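Local coordinates for protein triacylglycerol lipase (Clostridium botulinum, PDB 5AH1) that hydrolyses ester bonds as a zinc-binding alpha/beta-hydrolase of the lipase family and also degrades synthetic polyesters, at residues I28-L33 with I246-G251; M87-D92 with Y267-D272; K175-G180 with I221-T226; I188-Q193 with N317-A322. All coordinates share one frame; numbering follows the deposited sequence. Where two conformers were deposited one is given.

Overall arrangement
Interactions 3 and 4 belong to the central sheet of the alpha/beta-hydrolase fold and the helix packed on it: strands 176-181 and 221-227 pair in interaction 3, and helix 183-197, which follows the first of them, packs on both strands and meets a loop in interaction 4. Interactions 1 and 2 join helical and loop regions and touch through Met87, Leu269 and Phe250. Interactions 2, 3 and 4 are buried; interaction 1 is partly buried and lies across the chain's centre from interactions 3 and 4. Chemistry follows place: backbone ladder bonds in the sheet, arginine, amide and water bonds at the helix, aromatic and apolar packing in interaction 2, and one serine bond in interaction 1.

Interaction 1: I28-L33 with I246-G251; sequences IKIPTL and ISYTFG
Leu33, Tyr248 and Ser247 carry most of this contact, in which the first modelled residues, 28-33, lie across one side of helix 242-257. Ser247 holds its hydroxyl anti to the backbone N (chi1 -171°), and there OG accepts the Leu33 backbone N-H at 2.9 Å from N, in a fairly straight bond of 166°. The same oxygen touches Thr32 CB and the base of the Leu33 side chain. Leu33 then runs on along the helix: CD2 lies 4.0 Å from Phe250 CB and 3.8 Å from the backbone N of Gly251. The next residue after Ser247, Tyr248, turns its ring toward residues 30 and 31. Ile30 crosses it at about a right angle and sets CG2 3.6 Å from Tyr248 CD1, whereas the Pro31 ring runs alongside, CG at 4.0 Å from CD1. Pro31 O lies at the ring edge, 3.3 Å from Tyr248 CD1, and this buried carbonyl has no polar partner in the model. The phenol OH is bonded to Ile355 O, and Leu292 of helix 284-292 packs on Leu33. This is plain packing of a mostly extended segment near the start of the model on a helix outside the central sheet of the alpha/beta-hydrolase fold.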
loop_
_atom_site.group_PDB
_atom_site.type_symbol
_atom_site.label_atom_id
_atom_site.label_comp_id
_atom_site.label_asym_id
_atom_site.label_seq_id
_atom_site.Cartn_x
_atom_site.Cartn_y
_atom_site.Cartn_z
ATOM N N ILE A 28 -5.904 17.319 18.023
ATOM C CA ILE A 28 -4.893 18.036 18.800
ATOM C C ILE A 28 -3.594 17.229 18.898
ATOM O O ILE A 28 -2.517 17.737 18.577
ATOM C CB ILE A 28 -5.399 18.379 20.235
ATOM C CG1 ILE A 28 -6.535 19.408 20.166
ATOM C CG2 ILE A 28 -4.248 18.900 21.112
ATOM C CD1 ILE A 28 -7.025 19.914 21.534
ATOM N N LYS A 29 -3.698 15.979 19.340
ATOM C CA LYS A 29 -2.513 15.169 19.634
ATOM C C LYS A 29 -2.621 13.751 19.078
ATOM O O LYS A 29 -3.598 13.042 19.330
ATOM C CB LYS A 29 -2.280 15.119 21.146
ATOM C CG LYS A 29 -0.946 14.494 21.548
ATOM C CD LYS A 29 -0.715 14.542 23.062
ATOM C CE LYS A 29 -0.591 15.976 23.573
ATOM N NZ LYS A 29 -0.214 16.042 25.019
ATOM N N ILE A 30 -1.608 13.337 18.324
ATOM C CA ILE A 30 -1.599 11.981 17.799
ATOM C C ILE A 30 -1.059 11.059 18.888
ATOM O O ILE A 30 0.044 11.247 19.390
ATOM C CB ILE A 30 -0.797 11.838 16.500
ATOM C CG1 ILE A 30 -1.485 12.647 15.396
ATOM C CG2 ILE A 30 -0.742 10.375 16.061
ATOM C CD1 ILE A 30 -0.692 12.740 14.110
ATOM N N PRO A 31 -1.848 10.062 19.268
ATOM C CA PRO A 31 -1.457 9.149 20.343
ATOM C C PRO A 31 -0.347 8.210 19.900
ATOM O O PRO A 31 -0.201 7.935 18.706
ATOM C CB PRO A 31 -2.743 8.373 20.613
ATOM C CG PRO A 31 -3.513 8.522 19.328
ATOM C CD PRO A 31 -3.188 9.772 18.742
ATOM N N THR A 32 0.424 7.742 20.868
ATOM C CA THR A 32 1.434 6.727 20.645
ATOM C C THR A 32 1.083 5.576 21.583
ATOM O O THR A 32 0.009 5.569 22.205
ATOM C CB THR A 32 2.845 7.249 20.942
ATOM O OG1 THR A 32 2.931 7.618 22.320
ATOM C CG2 THR A 32 3.184 8.456 20.060
ATOM N N LEU A 33 1.977 4.609 21.717
ATOM C CA LEU A 33 1.687 3.495 22.609
ATOM C C LEU A 33 1.505 3.917 24.061
ATOM O O LEU A 33 0.866 3.203 24.833
ATOM C CB LEU A 33 2.762 2.418 22.501
ATOM C CG LEU A 33 2.646 1.530 21.265
ATOM C CD1 LEU A 33 3.825 0.577 21.219
ATOM C CD2 LEU A 33 1.335 0.752 21.280
ATOM N N ILE A 246 5.390 5.329 13.847
ATOM C CA ILE A 246 5.399 3.882 14.024
ATOM C C ILE A 246 4.653 3.477 15.305
ATOM O O ILE A 246 3.850 2.548 15.302
ATOM C CB ILE A 246 6.839 3.315 14.049
ATOM C CG1 ILE A 246 7.580 3.599 12.739
ATOM C CG2 ILE A 246 6.816 1.814 14.319
ATOM C CD1 ILE A 246 7.105 2.779 11.582
ATOM N N SER A 247 4.901 4.186 16.399
ATOM C CA SER A 247 4.264 3.864 17.669
ATOM C C SER A 247 2.737 4.006 17.559
ATOM O O SER A 247 1.987 3.135 18.002
ATOM C CB SER A 247 4.837 4.745 18.777
ATOM O OG SER A 247 4.380 4.304 20.035
ATOM N N TYR A 248 2.282 5.096 16.951
ATOM C CA TYR A 248 0.867 5.270 16.665
ATOM C C TYR A 248 0.285 4.079 15.893
ATOM O O TYR A 248 -0.792 3.583 16.226
ATOM C CB TYR A 248 0.634 6.559 15.870
ATOM C CG TYR A 248 -0.750 6.630 15.279
ATOM C CD1 TYR A 248 -1.851 6.908 16.071
ATOM C CD2 TYR A 248 -0.954 6.406 13.927
ATOM C CE1 TYR A 248 -3.128 6.955 15.539
ATOM C CE2 TYR A 248 -2.224 6.447 13.381
ATOM C CZ TYR A 248 -3.308 6.729 14.193
ATOM O OH TYR A 248 -4.573 6.769 13.627
ATOM N N THR A 249 1.013 3.618 14.888
ATOM C CA THR A 249 0.507 2.552 14.047
ATOM C C THR A 249 0.447 1.205 14.795
ATOM O O THR A 249 -0.396 0.372 14.496
ATOM C CB THR A 249 1.302 2.465 12.744
ATOM O OG1 THR A 249 1.389 3.776 12.166
ATOM C CG2 THR A 249 0.600 1.552 11.774
ATOM N N PHE A 250 1.311 1.002 15.787
ATOM C CA PHE A 250 1.185 -0.155 16.690
ATOM C C PHE A 250 -0.087 -0.028 17.516
ATOM O O PHE A 250 -0.768 -1.015 17.774
ATOM C CB PHE A 250 2.392 -0.298 17.620
ATOM C CG PHE A 250 3.577 -0.956 16.980
ATOM C CD1 PHE A 250 3.508 -2.257 16.514
ATOM C CD2 PHE A 250 4.776 -0.286 16.882
ATOM C CE1 PHE A 250 4.613 -2.854 15.939
ATOM C CE2 PHE A 250 5.874 -0.876 16.306
ATOM C CZ PHE A 250 5.797 -2.155 15.833
ATOM N N GLY A 251 -0.400 1.188 17.936
ATOM C CA GLY A 251 -1.662 1.459 18.605
ATOM C C GLY A 251 -2.851 1.070 17.738
ATOM O O GLY A 251 -3.764 0.393 18.201
#

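Interaction 2: M87-D92 with Y267-D272; sequences MGFGRD and YDLKLD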
loop_
_atom_site.group_PDB
_atom_site.type_symbol
_atom_site.label_atom_id
_atom_site.label_comp_id
_atom_site.label_asym_id
_atom_site.label_seq_id
_atom_site.Cartn_x
_atom_site.Cartn_y
_atom_site.Cartn_z
ATOM N N MET A 87 2.503 -1.364 7.645
ATOM C CA MET A 87 2.000 -2.099 8.801
ATOM C C MET A 87 0.862 -3.068 8.456
ATOM O O MET A 87 -0.046 -3.292 9.256
ATOM C CB MET A 87 1.656 -1.147 9.960
ATOM C CG MET A 87 2.926 -0.655 10.692
ATOM S SD MET A 87 3.708 -1.989 11.644
ATOM C CE MET A 87 2.608 -2.017 13.032
ATOM N N GLY A 88 0.943 -3.661 7.260
ATOM C CA GLY A 88 0.123 -4.806 6.895
ATOM C C GLY A 88 0.891 -6.101 7.064
ATOM O O GLY A 88 2.125 -6.105 6.981
ATOM N N PHE A 89 0.167 -7.189 7.333
ATOM C CA PHE A 89 0.766 -8.484 7.647
ATOM C C PHE A 89 0.188 -9.596 6.781
ATOM O O PHE A 89 -0.725 -9.357 5.991
ATOM C CB PHE A 89 0.608 -8.752 9.140
ATOM C CG PHE A 89 1.347 -7.747 9.966
ATOM C CD1 PHE A 89 2.707 -7.885 10.196
ATOM C CD2 PHE A 89 0.703 -6.617 10.451
ATOM C CE1 PHE A 89 3.423 -6.915 10.904
ATOM C CE2 PHE A 89 1.407 -5.658 11.167
ATOM C CZ PHE A 89 2.771 -5.810 11.398
ATOM N N GLY A 90 0.738 -10.795 6.926
ATOM C CA GLY A 90 0.402 -11.913 6.061
ATOM C C GLY A 90 -0.792 -12.713 6.513
ATOM O O GLY A 90 -1.323 -12.530 7.613
ATOM N N ARG A 91 -1.208 -13.620 5.641
ATOM C CA ARG A 91 -2.364 -14.475 5.894
ATOM C C ARG A 91 -2.196 -15.369 7.112
ATOM O O ARG A 91 -3.184 -15.767 7.714
ATOM C CB ARG A 91 -2.659 -15.339 4.669
ATOM C CG ARG A 91 -3.178 -14.557 3.493
ATOM C CD ARG A 91 -3.502 -15.466 2.301
ATOM N NE ARG A 91 -4.485 -16.505 2.603
ATOM C CZ ARG A 91 -5.797 -16.309 2.595
ATOM N NH1 ARG A 91 -6.304 -15.116 2.323
ATOM N NH2 ARG A 91 -6.621 -17.305 2.875
ATOM N N ASP A 92 -0.946 -15.686 7.455
ATOM C CA ASP A 92 -0.617 -16.520 8.606
ATOM C C ASP A 92 -0.354 -15.702 9.871
ATOM O O ASP A 92 0.105 -16.241 10.871
ATOM C CB ASP A 92 0.630 -17.354 8.295
ATOM C CG ASP A 92 1.871 -16.493 8.064
ATOM O OD1 ASP A 92 1.757 -15.439 7.406
ATOM O OD2 ASP A 92 2.961 -16.873 8.550
ATOM N N TYR A 267 2.785 -11.452 14.912
ATOM C CA TYR A 267 3.227 -10.686 13.750
ATOM C C TYR A 267 4.737 -10.466 13.806
ATOM O O TYR A 267 5.342 -10.495 14.866
ATOM C CB TYR A 267 2.472 -9.352 13.627
ATOM C CG TYR A 267 2.619 -8.440 14.809
ATOM C CD1 TYR A 267 1.806 -8.587 15.928
ATOM C CD2 TYR A 267 3.581 -7.448 14.826
ATOM C CE1 TYR A 267 1.939 -7.762 17.021
ATOM C CE2 TYR A 267 3.721 -6.618 15.906
ATOM C CZ TYR A 267 2.911 -6.780 17.010
ATOM O OH TYR A 267 3.087 -5.935 18.077
ATOM N N ASP A 268 5.323 -10.253 12.636
ATOM C CA ASP A 268 6.769 -10.178 12.438
ATOM C C ASP A 268 7.005 -8.917 11.614
ATOM O O ASP A 268 6.342 -8.706 10.600
ATOM C CB ASP A 268 7.189 -11.457 11.691
ATOM C CG ASP A 268 8.674 -11.525 11.320
ATOM O OD1 ASP A 268 9.444 -10.557 11.504
ATOM O OD2 ASP A 268 9.069 -12.610 10.818
ATOM N N LEU A 269 7.899 -8.049 12.069
ATOM C CA LEU A 269 8.190 -6.796 11.355
ATOM C C LEU A 269 9.155 -6.983 10.186
ATOM O O LEU A 269 9.335 -6.072 9.383
ATOM C CB LEU A 269 8.726 -5.730 12.300
ATOM C CG LEU A 269 7.781 -5.370 13.442
ATOM C CD1 LEU A 269 8.477 -4.452 14.431
ATOM C CD2 LEU A 269 6.496 -4.738 12.922
ATOM N N LYS A 270 9.755 -8.166 10.077
ATOM C CA LYS A 270 10.501 -8.569 8.880
ATOM C C LYS A 270 11.663 -7.635 8.545
ATOM O O LYS A 270 11.975 -7.414 7.377
ATOM C CB LYS A 270 9.547 -8.724 7.685
ATOM C CG LYS A 270 8.293 -9.520 8.034
ATOM C CD LYS A 270 7.397 -9.872 6.834
ATOM C CE LYS A 270 6.186 -10.667 7.284
ATOM N NZ LYS A 270 5.258 -9.898 8.132
ATOM N N LEU A 271 12.358 -7.162 9.580
ATOM C CA LEU A 271 13.517 -6.286 9.413
ATOM C C LEU A 271 14.834 -7.077 9.459
ATOM O O LEU A 271 15.853 -6.567 9.915
ATOM C CB LEU A 271 13.475 -5.169 10.469
ATOM C CG LEU A 271 12.332 -4.170 10.220
ATOM C CD1 LEU A 271 12.079 -3.334 11.454
ATOM C CD2 LEU A 271 12.596 -3.282 9.012
ATOM N N ASP A 272 14.793 -8.302 8.955
ATOM C CA ASP A 272 15.946 -9.192 8.892
ATOM C C ASP A 272 17.174 -8.509 8.287
ATOM O O ASP A 272 18.299 -8.714 8.750
ATOM C CB ASP A 272 15.640 -10.429 8.036
ATOM C CG ASP A 272 14.429 -11.213 8.501
ATOM O OD1 ASP A 272 13.423 -10.614 8.927
ATOM O OD2 ASP A 272 14.489 -12.455 8.400
HETATM O O HOH W 1 4.085 -7.967 6.506
#
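Tyr267 opens the contact by laying its CB over one face of the Phe89 ring, a CH-pi approach 3.9 Å from the centroid and 21° off the ring normal. Its CG sits between the backbone N and the carbonyl carbon (chi1 59°), which turns the phenol ring beside Phe89; the two ring planes stand oblique at 59°, with centroids 5.3 Å apart. The tyrosine OH is bonded to Leu262 O. Asp268 follows with its backbone O in the plane of the Phe89 ring, at the edge, 3.4 Å from CE1. Its OD1 accepts the N-H of Lys270, two residues on, an Asx turn, while OD2 pairs with Arg161. Leu269 brings CD2 between two partners, 4.1 Å from Met87 SD and 4.2 Å from Phe89 CZ. Lys270 reaches back along its segment, bent only at its last torsion, and puts NZ near the edge of Phe89. That ammonium donates to Asp268 O at 2.9 Å and to a water that in turn donates to Gly88 O; it also forms a salt bridge with Glu93. A buried lysine so surrounded would probably stay charged. The whole joins the loop after strand 80-83 to the loop following helix 242-257, an aromatic and apolar contact beside a buried lysine held by Asp268 O, water and Glu93 in the alpha/beta-hydrolase fold.

Interaction 3: K175-G180 with I221-T226; sequences KIHLIG and IHSVST
Lys175 leads into two neighbouring parallel strands of the central alpha/beta-hydrolase sheet, its CD packing near the His222 ring while NZ binds His219 O and Asn172 O. Ile176 O accepts the His222 N-H at 2.8 Å from N, and on the face shared with Leu178 its CG1 meets Ile221 CD1 at 3.6 Å. His177 points to the other face. Its ND1 and Ser223 OG, 2.7 Å apart, share a hydrogen bond, while NE2 is bonded to Asn76 OD1, so both ring nitrogens are held. The ring also comes near His222, CE1 pointing at the edge of that ring, with the planes oblique at 59°. Leu178 uses both its N-H, to Ser223 O, and its O, from Ser225 N, while CD1 packs on Ile221 CD1. Ile179 sits opposite Ser225, its CG1 against the serine CB. Gly180, which belongs to a GxSxG sequence consistent with a nucleophile elbow, gives its N-H to Ser225 O, 2.9 Å from N and almost in line with that C=O bond. One water completes the pattern: it donates to Leu178 O and lies 2.7 Å from Ser223 OG and 2.7 Å from Ser225 OG, itself bonded to Tyr443 OH.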
loop_
_atom_site.group_PDB
_atom_site.type_symbol
_atom_site.label_atom_id
_atom_site.label_comp_id
_atom_site.label_asym_id
_atom_site.label_seq_id
_atom_site.Cartn_x
_atom_site.Cartn_y
_atom_site.Cartn_z
ATOM N N LYS A 175 0.942 -13.103 -17.430
ATOM C CA LYS A 175 0.971 -11.824 -16.738
ATOM C C LYS A 175 0.065 -11.836 -15.515
ATOM O O LYS A 175 -0.724 -12.767 -15.307
ATOM C CB LYS A 175 0.523 -10.701 -17.685
ATOM C CG LYS A 175 1.309 -10.566 -18.968
ATOM C CD LYS A 175 0.853 -9.304 -19.702
ATOM C CE LYS A 175 1.317 -9.245 -21.131
ATOM N NZ LYS A 175 2.765 -9.107 -21.240
ATOM N N ILE A 176 0.197 -10.797 -14.693
ATOM C CA ILE A 176 -0.676 -10.614 -13.547
ATOM C C ILE A 176 -1.223 -9.191 -13.478
ATOM O O ILE A 176 -0.695 -8.274 -14.104
ATOM C CB ILE A 176 0.067 -10.926 -12.211
ATOM C CG1 ILE A 176 1.198 -9.912 -11.952
ATOM C CG2 ILE A 176 0.593 -12.352 -12.231
ATOM C CD1 ILE A 176 1.876 -10.087 -10.582
ATOM N N HIS A 177 -2.279 -9.028 -12.690
ATOM C CA HIS A 177 -2.808 -7.736 -12.289
ATOM C C HIS A 177 -2.335 -7.499 -10.860
ATOM O O HIS A 177 -2.619 -8.318 -9.988
ATOM C CB HIS A 177 -4.326 -7.727 -12.262
ATOM C CG HIS A 177 -4.965 -8.012 -13.578
ATOM N ND1 HIS A 177 -4.968 -7.103 -14.614
ATOM C CD2 HIS A 177 -5.628 -9.105 -14.025
ATOM C CE1 HIS A 177 -5.623 -7.624 -15.637
ATOM N NE2 HIS A 177 -6.028 -8.837 -15.311
ATOM N N LEU A 178 -1.635 -6.394 -10.608
ATOM C CA LEU A 178 -1.230 -6.055 -9.252
ATOM C C LEU A 178 -2.201 -5.052 -8.666
ATOM O O LEU A 178 -2.535 -4.053 -9.311
ATOM C CB LEU A 178 0.175 -5.452 -9.236
ATOM C CG LEU A 178 1.303 -6.470 -9.395
ATOM C CD1 LEU A 178 2.609 -5.761 -9.746
ATOM C CD2 LEU A 178 1.470 -7.295 -8.134
ATOM N N ILE A 179 -2.645 -5.313 -7.444
ATOM C CA ILE A 179 -3.492 -4.387 -6.704
ATOM C C ILE A 179 -2.829 -4.088 -5.375
ATOM O O ILE A 179 -2.569 -5.008 -4.600
ATOM C CB ILE A 179 -4.922 -4.958 -6.473
ATOM C CG1 ILE A 179 -5.601 -5.303 -7.804
ATOM C CG2 ILE A 179 -5.763 -3.976 -5.678
ATOM C CD1 ILE A 179 -7.019 -5.870 -7.701
ATOM N N GLY A 180 -2.584 -2.809 -5.123
ATOM C CA GLY A 180 -1.865 -2.397 -3.936
ATOM C C GLY A 180 -2.599 -1.328 -3.165
ATOM O O GLY A 180 -2.971 -0.304 -3.717
ATOM N N ILE A 221 3.487 -7.606 -16.026
ATOM C CA ILE A 221 2.429 -6.895 -15.322
ATOM C C ILE A 221 1.461 -6.284 -16.335
ATOM O O ILE A 221 1.854 -5.455 -17.147
ATOM C CB ILE A 221 3.008 -5.779 -14.438
ATOM C CG1 ILE A 221 4.157 -6.315 -13.557
ATOM C CG2 ILE A 221 1.897 -5.178 -13.637
ATOM C CD1 ILE A 221 3.797 -7.484 -12.675
ATOM N N HIS A 222 0.210 -6.727 -16.315
ATOM C CA HIS A 222 -0.779 -6.177 -17.231
ATOM C C HIS A 222 -1.407 -4.890 -16.706
ATOM O O HIS A 222 -1.694 -3.972 -17.479
ATOM C CB HIS A 222 -1.869 -7.206 -17.528
ATOM C CG HIS A 222 -2.666 -6.890 -18.744
ATOM N ND1 HIS A 222 -2.083 -6.518 -19.935
ATOM C CD2 HIS A 222 -4.002 -6.915 -18.964
ATOM C CE1 HIS A 222 -3.028 -6.327 -20.837
ATOM N NE2 HIS A 222 -4.197 -6.543 -20.268
ATOM N N SER A 223 -1.647 -4.831 -15.401
ATOM C CA SER A 223 -2.191 -3.645 -14.784
ATOM C C SER A 223 -1.661 -3.459 -13.383
ATOM O O SER A 223 -1.298 -4.410 -12.701
ATOM C CB SER A 223 -3.721 -3.704 -14.751
ATOM O OG SER A 223 -4.195 -4.644 -13.808
ATOM N N VAL A 224 -1.657 -2.194 -12.990
ATOM C CA VAL A 224 -1.304 -1.727 -11.658
ATOM C C VAL A 224 -2.468 -0.886 -11.149
ATOM O O VAL A 224 -2.852 0.091 -11.783
ATOM C CB VAL A 224 -0.029 -0.860 -11.722
ATOM C CG1 VAL A 224 0.164 -0.006 -10.462
ATOM C CG2 VAL A 224 1.169 -1.742 -11.974
ATOM N N SER A 225 -3.048 -1.289 -10.022
ATOM C CA SER A 225 -4.144 -0.563 -9.400
ATOM C C SER A 225 -3.719 -0.132 -8.010
ATOM O O SER A 225 -3.353 -0.981 -7.189
ATOM C CB SER A 225 -5.387 -1.439 -9.282
ATOM O OG SER A 225 -5.921 -1.783 -10.541
ATOM N N THR A 226 -3.754 1.179 -7.763
ATOM C CA THR A 226 -3.468 1.727 -6.437
ATOM C C THR A 226 -4.777 2.137 -5.779
ATOM O O THR A 226 -5.675 2.657 -6.435
ATOM C CB THR A 226 -2.445 2.904 -6.477
ATOM O OG1 THR A 226 -3.036 4.094 -7.017
ATOM C CG2 THR A 226 -1.226 2.536 -7.281
HETATM O O HOH W 2 -4.670 -4.076 -11.233
#

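Interaction 4: I188-Q193 with N317-A322; sequences IRTLTQ and NTWVKA
Arg189 and Gln193, one turn apart on helix 183-197, grip the loop 317-322 with their polar ends, and Val320 fills the space between them. The arginine chain is bent at chi3 (49°), which swings the guanidinium round to present NH2 edge-on to two acceptors, both in the group's plane. Asn317 OD1 takes a bond of 2.8 Å from NH2, the donor standing above the amide plane, and Val320 O a longer one of 3.3 Å from the same NH2. Water ties NE to Val320 O as well, so the guanidinium is held on several sides; NH1 goes on to Asn231 OD1. The asparagine amide is itself fixed, ND2 binding Leu397 O and Asn231 O.

Gln193 has CG anti to the backbone N and is bent at chi2 (69°), turning its amide toward the loop backbone, where OE1 accepts from Lys321 N at 2.9 Å, the donor lying above the amide plane. Its CG touches the indole of Trp319, 3.7 Å from CZ3, the amide and ring planes standing about 80° apart. Thr190 CG2 reaches Trp319 CH2 as well. Val320 CG1 lies 3.6 Å from Arg189 CB, and CG2 sits over the centre of the Trp319 ring. A further water joins Arg189 O to Lys321 O. Here the helix that follows strand 176-181 in the alpha/beta-hydrolase fold, beyond its probable nucleophile elbow, is tied to the loop leading into strand 327-331.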
loop_
_atom_site.group_PDB
_atom_site.type_symbol
_atom_site.label_atom_id
_atom_site.label_comp_id
_atom_site.label_asym_id
_atom_site.label_seq_id
_atom_site.Cartn_x
_atom_site.Cartn_y
_atom_site.Cartn_z
ATOM N N ILE A 188 4.031 -1.652 -5.799
ATOM C CA ILE A 188 3.752 -2.323 -7.078
ATOM C C ILE A 188 4.171 -1.477 -8.276
ATOM O O ILE A 188 4.608 -2.016 -9.296
ATOM C CB ILE A 188 2.266 -2.815 -7.212
ATOM C CG1 ILE A 188 1.268 -1.658 -7.164
ATOM C CG2 ILE A 188 1.985 -3.826 -6.107
ATOM C CD1 ILE A 188 -0.165 -2.077 -7.449
ATOM N N ARG A 189 4.108 -0.149 -8.146
ATOM C CA ARG A 189 4.657 0.720 -9.188
ATOM C C ARG A 189 6.142 0.457 -9.338
ATOM O O ARG A 189 6.681 0.404 -10.430
ATOM C CB ARG A 189 4.416 2.188 -8.870
ATOM C CG ARG A 189 2.976 2.693 -9.051
ATOM C CD ARG A 189 2.789 4.090 -8.469
ATOM N NE ARG A 189 3.843 4.990 -8.943
ATOM C CZ ARG A 189 4.434 5.926 -8.206
ATOM N NH1 ARG A 189 3.962 6.218 -7.003
ATOM N NH2 ARG A 189 5.456 6.591 -8.709
ATOM N N THR A 190 6.815 0.333 -8.199
ATOM C CA THR A 190 8.277 0.165 -8.128
ATOM C C THR A 190 8.686 -1.188 -8.725
ATOM O O THR A 190 9.622 -1.279 -9.519
ATOM C CB THR A 190 8.781 0.282 -6.677
ATOM O OG1 THR A 190 8.399 1.558 -6.162
ATOM C CG2 THR A 190 10.297 0.153 -6.569
ATOM N N LEU A 191 7.971 -2.252 -8.372
ATOM C CA LEU A 191 8.252 -3.552 -8.966
ATOM C C LEU A 191 8.082 -3.498 -10.481
ATOM O O LEU A 191 8.908 -4.034 -11.221
ATOM C CB LEU A 191 7.326 -4.623 -8.386
ATOM C CG LEU A 191 7.515 -6.008 -9.012
ATOM C CD1 LEU A 191 8.801 -6.637 -8.565
ATOM C CD2 LEU A 191 6.353 -6.950 -8.693
ATOM N N THR A 192 7.027 -2.850 -10.950
ATOM C CA THR A 192 6.755 -2.801 -12.385
ATOM C C THR A 192 7.872 -2.037 -13.119
ATOM O O THR A 192 8.338 -2.446 -14.182
ATOM C CB THR A 192 5.367 -2.189 -12.652
ATOM O OG1 THR A 192 4.371 -2.993 -12.005
ATOM C CG2 THR A 192 5.089 -2.124 -14.133
ATOM N N GLN A 193 8.389 -0.986 -12.484
ATOM C CA GLN A 193 9.488 -0.201 -13.027
ATOM C C GLN A 193 10.748 -1.058 -13.153
ATOM O O GLN A 193 11.407 -1.096 -14.192
ATOM C CB GLN A 193 9.764 1.002 -12.133
ATOM C CG GLN A 193 10.995 1.793 -12.532
ATOM C CD GLN A 193 10.835 2.530 -13.828
ATOM O OE1 GLN A 193 9.733 2.954 -14.201
ATOM N NE2 GLN A 193 11.937 2.671 -14.543
ATOM N N ASN A 317 9.112 9.036 -7.354
ATOM C CA ASN A 317 8.460 9.397 -8.589
ATOM C C ASN A 317 9.437 9.819 -9.682
ATOM O O ASN A 317 9.087 9.760 -10.865
ATOM C CB ASN A 317 7.463 10.510 -8.339
ATOM C CG ASN A 317 6.302 10.086 -7.479
ATOM O OD1 ASN A 317 6.084 8.892 -7.251
ATOM N ND2 ASN A 317 5.501 11.061 -7.037
ATOM N N THR A 318 10.623 10.297 -9.301
ATOM C CA THR A 318 11.578 10.732 -10.305
ATOM C C THR A 318 12.163 9.578 -11.125
ATOM O O THR A 318 12.774 9.823 -12.159
ATOM C CB THR A 318 12.726 11.580 -9.718
ATOM O OG1 THR A 318 13.534 10.756 -8.880
ATOM C CG2 THR A 318 12.183 12.795 -8.981
ATOM N N TRP A 319 11.931 8.332 -10.705
ATOM C CA TRP A 319 12.406 7.188 -11.490
ATOM C C TRP A 319 11.372 6.075 -11.671
ATOM O O TRP A 319 11.530 5.254 -12.568
ATOM C CB TRP A 319 13.714 6.630 -10.923
ATOM C CG TRP A 319 13.595 5.926 -9.603
ATOM C CD1 TRP A 319 13.535 6.493 -8.367
ATOM C CD2 TRP A 319 13.506 4.503 -9.398
ATOM N NE1 TRP A 319 13.413 5.512 -7.404
ATOM C CE2 TRP A 319 13.398 4.281 -8.015
ATOM C CE3 TRP A 319 13.506 3.405 -10.261
ATOM C CZ2 TRP A 319 13.281 3.002 -7.477
ATOM C CZ3 TRP A 319 13.421 2.139 -9.717
ATOM C CH2 TRP A 319 13.298 1.943 -8.349
ATOM N N VAL A 320 10.332 6.050 -10.844
ATOM C CA VAL A 320 9.310 5.020 -10.975
ATOM C C VAL A 320 8.180 5.574 -11.843
ATOM O O VAL A 320 7.316 6.305 -11.365
ATOM C CB VAL A 320 8.811 4.534 -9.589
ATOM C CG1 VAL A 320 7.675 3.550 -9.731
ATOM C CG2 VAL A 320 9.949 3.897 -8.815
ATOM N N LYS A 321 8.201 5.212 -13.126
ATOM C CA LYS A 321 7.283 5.781 -14.110
ATOM C C LYS A 321 6.243 4.780 -14.546
ATOM O O LYS A 321 6.417 3.560 -14.427
ATOM C CB LYS A 321 8.043 6.302 -15.325
ATOM C CG LYS A 321 8.614 5.261 -16.235
ATOM C CD LYS A 321 9.354 5.867 -17.420
ATOM C CE LYS A 321 8.448 6.160 -18.578
ATOM N NZ LYS A 321 9.269 6.538 -19.774
ATOM N N ALA A 322 5.139 5.317 -15.053
ATOM C CA ALA A 322 4.115 4.491 -15.676
ATOM C C ALA A 322 4.664 3.950 -16.986
ATOM O O ALA A 322 5.046 4.716 -17.880
ATOM C CB ALA A 322 2.846 5.305 -15.942
HETATM O O HOH W 3 5.385 7.742 -4.729
HETATM O O HOH W 4 5.364 1.505 -12.848
HETATM O O HOH W 5 4.552 5.496 -11.720
#